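TCR alpha chain (PDB 6LIR) pairs with the TCR beta chain to form the chicken alpha-beta T-cell receptor, which probably recognises peptide antigens presented by MHC molecules. Local coordinates at residues L132-S137 with S166-Y171. Numbering follows the deposited sequence.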
loop_
_atom_site.group_PDB
_atom_site.type_symbol
_atom_site.label_atom_id
_atom_site.label_comp_id
_atom_site.label_asym_id
_atom_site.label_seq_id
_atom_site.Cartn_x
_atom_site.Cartn_y
_atom_site.Cartn_z
ATOM N N LEU A 132 15.077 1.677 16.650
ATOM C CA LEU A 132 13.836 0.916 16.675
ATOM C C LEU A 132 13.087 1.168 17.980
ATOM O O LEU A 132 13.607 0.888 19.065
ATOM C CB LEU A 132 14.141 -0.570 16.503
ATOM C CG LEU A 132 12.969 -1.548 16.588
ATOM C CD1 LEU A 132 11.966 -1.385 15.441
ATOM C CD2 LEU A 132 13.464 -2.989 16.670
ATOM N N ILE A 133 11.861 1.676 17.868
ATOM C CA ILE A 133 10.950 1.835 18.997
ATOM C C ILE A 133 9.823 0.820 18.853
ATOM O O ILE A 133 9.135 0.795 17.825
ATOM C CB ILE A 133 10.398 3.270 19.085
ATOM C CG1 ILE A 133 11.539 4.289 19.056
ATOM C CG2 ILE A 133 9.566 3.439 20.347
ATOM C CD1 ILE A 133 11.784 4.901 17.686
ATOM N N THR A 134 9.616 0.002 19.884
ATOM C CA THR A 134 8.665 -1.099 19.804
ATOM C C THR A 134 7.662 -1.056 20.950
ATOM O O THR A 134 7.868 -0.388 21.966
ATOM C CB THR A 134 9.371 -2.464 19.838
ATOM O OG1 THR A 134 9.826 -2.736 21.170
ATOM C CG2 THR A 134 10.556 -2.479 18.908
ATOM N N ASP A 135 6.584 -1.829 20.767
ATOM C CA ASP A 135 5.610 -2.154 21.815
ATOM C C ASP A 135 5.156 -0.928 22.607
ATOM O O ASP A 135 5.027 -0.960 23.834
ATOM C CB ASP A 135 6.174 -3.231 22.738
ATOM C CG ASP A 135 6.753 -4.402 21.966
ATOM O OD1 ASP A 135 5.976 -5.106 21.288
ATOM O OD2 ASP A 135 7.987 -4.602 22.015
ATOM N N TYR A 136 4.891 0.157 21.896
ATOM C CA TYR A 136 4.438 1.405 22.488
ATOM C C TYR A 136 2.972 1.645 22.148
ATOM O O TYR A 136 2.363 0.922 21.353
ATOM C CB TYR A 136 5.290 2.580 21.994
ATOM C CG TYR A 136 5.280 2.742 20.487
ATOM C CD1 TYR A 136 4.319 3.526 19.857
ATOM C CD2 TYR A 136 6.230 2.107 19.698
ATOM C CE1 TYR A 136 4.308 3.675 18.477
ATOM C CE2 TYR A 136 6.227 2.249 18.321
ATOM C CZ TYR A 136 5.268 3.033 17.714
ATOM O OH TYR A 136 5.268 3.172 16.344
ATOM N N SER A 137 2.414 2.692 22.755
ATOM C CA SER A 137 1.065 3.125 22.430
ATOM C C SER A 137 1.157 4.377 21.575
ATOM O O SER A 137 1.752 5.373 22.018
ATOM C CB SER A 137 0.279 3.407 23.705
ATOM O OG SER A 137 -0.923 4.098 23.434
ATOM N N SER A 166 1.774 -5.330 17.614
ATOM C CA SER A 166 2.706 -4.405 18.232
ATOM C C SER A 166 3.067 -3.328 17.226
ATOM O O SER A 166 3.204 -3.602 16.032
ATOM C CB SER A 166 3.977 -5.121 18.715
ATOM O OG SER A 166 4.628 -5.790 17.646
ATOM N N TYR A 167 3.223 -2.108 17.721
ATOM C CA TYR A 167 3.626 -0.991 16.890
ATOM C C TYR A 167 5.144 -0.945 16.815
ATOM O O TYR A 167 5.842 -1.339 17.753
ATOM C CB TYR A 167 3.106 0.330 17.461
ATOM C CG TYR A 167 1.670 0.651 17.123
ATOM C CD1 TYR A 167 0.622 0.062 17.821
ATOM C CD2 TYR A 167 1.361 1.555 16.112
ATOM C CE1 TYR A 167 -0.695 0.362 17.518
ATOM C CE2 TYR A 167 0.053 1.862 15.806
ATOM C CZ TYR A 167 -0.972 1.261 16.508
ATOM O OH TYR A 167 -2.277 1.564 16.196
ATOM N N LEU A 168 5.649 -0.428 15.698
ATOM C CA LEU A 168 7.079 -0.256 15.498
ATOM C C LEU A 168 7.298 1.067 14.787
ATOM O O LEU A 168 6.599 1.378 13.820
ATOM C CB LEU A 168 7.682 -1.390 14.654
ATOM C CG LEU A 168 7.373 -2.847 14.995
ATOM C CD1 LEU A 168 7.845 -3.765 13.871
ATOM C CD2 LEU A 168 8.017 -3.235 16.313
ATOM N N SER A 169 8.263 1.834 15.272
ATOM C CA SER A 169 8.704 3.060 14.629
ATOM C C SER A 169 10.205 2.966 14.409
ATOM O O SER A 169 10.921 2.373 15.218
ATOM C CB SER A 169 8.350 4.305 15.460
ATOM O OG SER A 169 7.004 4.699 15.227
ATOM N N THR A 170 10.683 3.543 13.308
ATOM C CA THR A 170 12.110 3.515 13.023
ATOM C C THR A 170 12.551 4.830 12.402
ATOM O O THR A 170 11.774 5.520 11.744
ATOM C CB THR A 170 12.494 2.382 12.051
ATOM O OG1 THR A 170 11.635 2.418 10.902
ATOM C CG2 THR A 170 12.395 1.023 12.722
ATOM N N TYR A 171 13.823 5.154 12.619
ATOM C CA TYR A 171 14.494 6.249 11.938
ATOM C C TYR A 171 15.984 5.946 11.945
ATOM O O TYR A 171 16.487 5.271 12.849
ATOM C CB TYR A 171 14.183 7.623 12.557
ATOM C CG TYR A 171 14.637 7.859 13.987
ATOM C CD1 TYR A 171 15.926 8.295 14.268
ATOM C CD2 TYR A 171 13.757 7.696 15.050
ATOM C CE1 TYR A 171 16.336 8.530 15.570
ATOM C CE2 TYR A 171 14.157 7.929 16.354
ATOM C CZ TYR A 171 15.448 8.345 16.609
ATOM O OH TYR A 171 15.851 8.579 17.906
HETATM O O HOH W 1 2.612 -1.390 20.545
#
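Ile133 and Ser169 form an antiparallel hydrogen-bonded pair between the two middle strands of a four-stranded sheet in the constant, immunoglobulin-like domain. Backbone bonds run both ways: Ile133 N to Ser169 O is 2.9 Å and nearly straight (176°), and Ser169 N returns to Ile133 O. After the non-hydrogen-bonded Thr134–Leu168 pair, Asp135 N still reaches Tyr167 O by a more bent bond of 3.1 Å (135°). A water bridges the chains, donating a hydrogen bond to Tyr136 O and accepting one from Tyr167 N. Apolar contacts on the face of Leu132, Thr134, Leu168 and Thr170 join Leu132 CD1 to Thr170 CG2 and Thr134 CG2 to Leu168 CD2, both at 3.7 Å; the TCR beta chain packs over this face. Asp135 OD2 accepts from Thr134 OG1, which lies above the carboxylate plane, while OD1 forms a salt bridge with Arg186 of the beta chain, which also binds Ser166 OG. On the face of Ile133 and Ser169, chi1 of 58° turns one edge of the Tyr136 ring to Ile133 O and Ser169 N. Tyr167 CB sits over one ring face, a CH-pi contact 3.7 Å from the centroid. Tyr136 OH also hydrogen-bonds to Glu151 OE1, and Ser169 OG donates to Tyr136 OH at 2.6 Å.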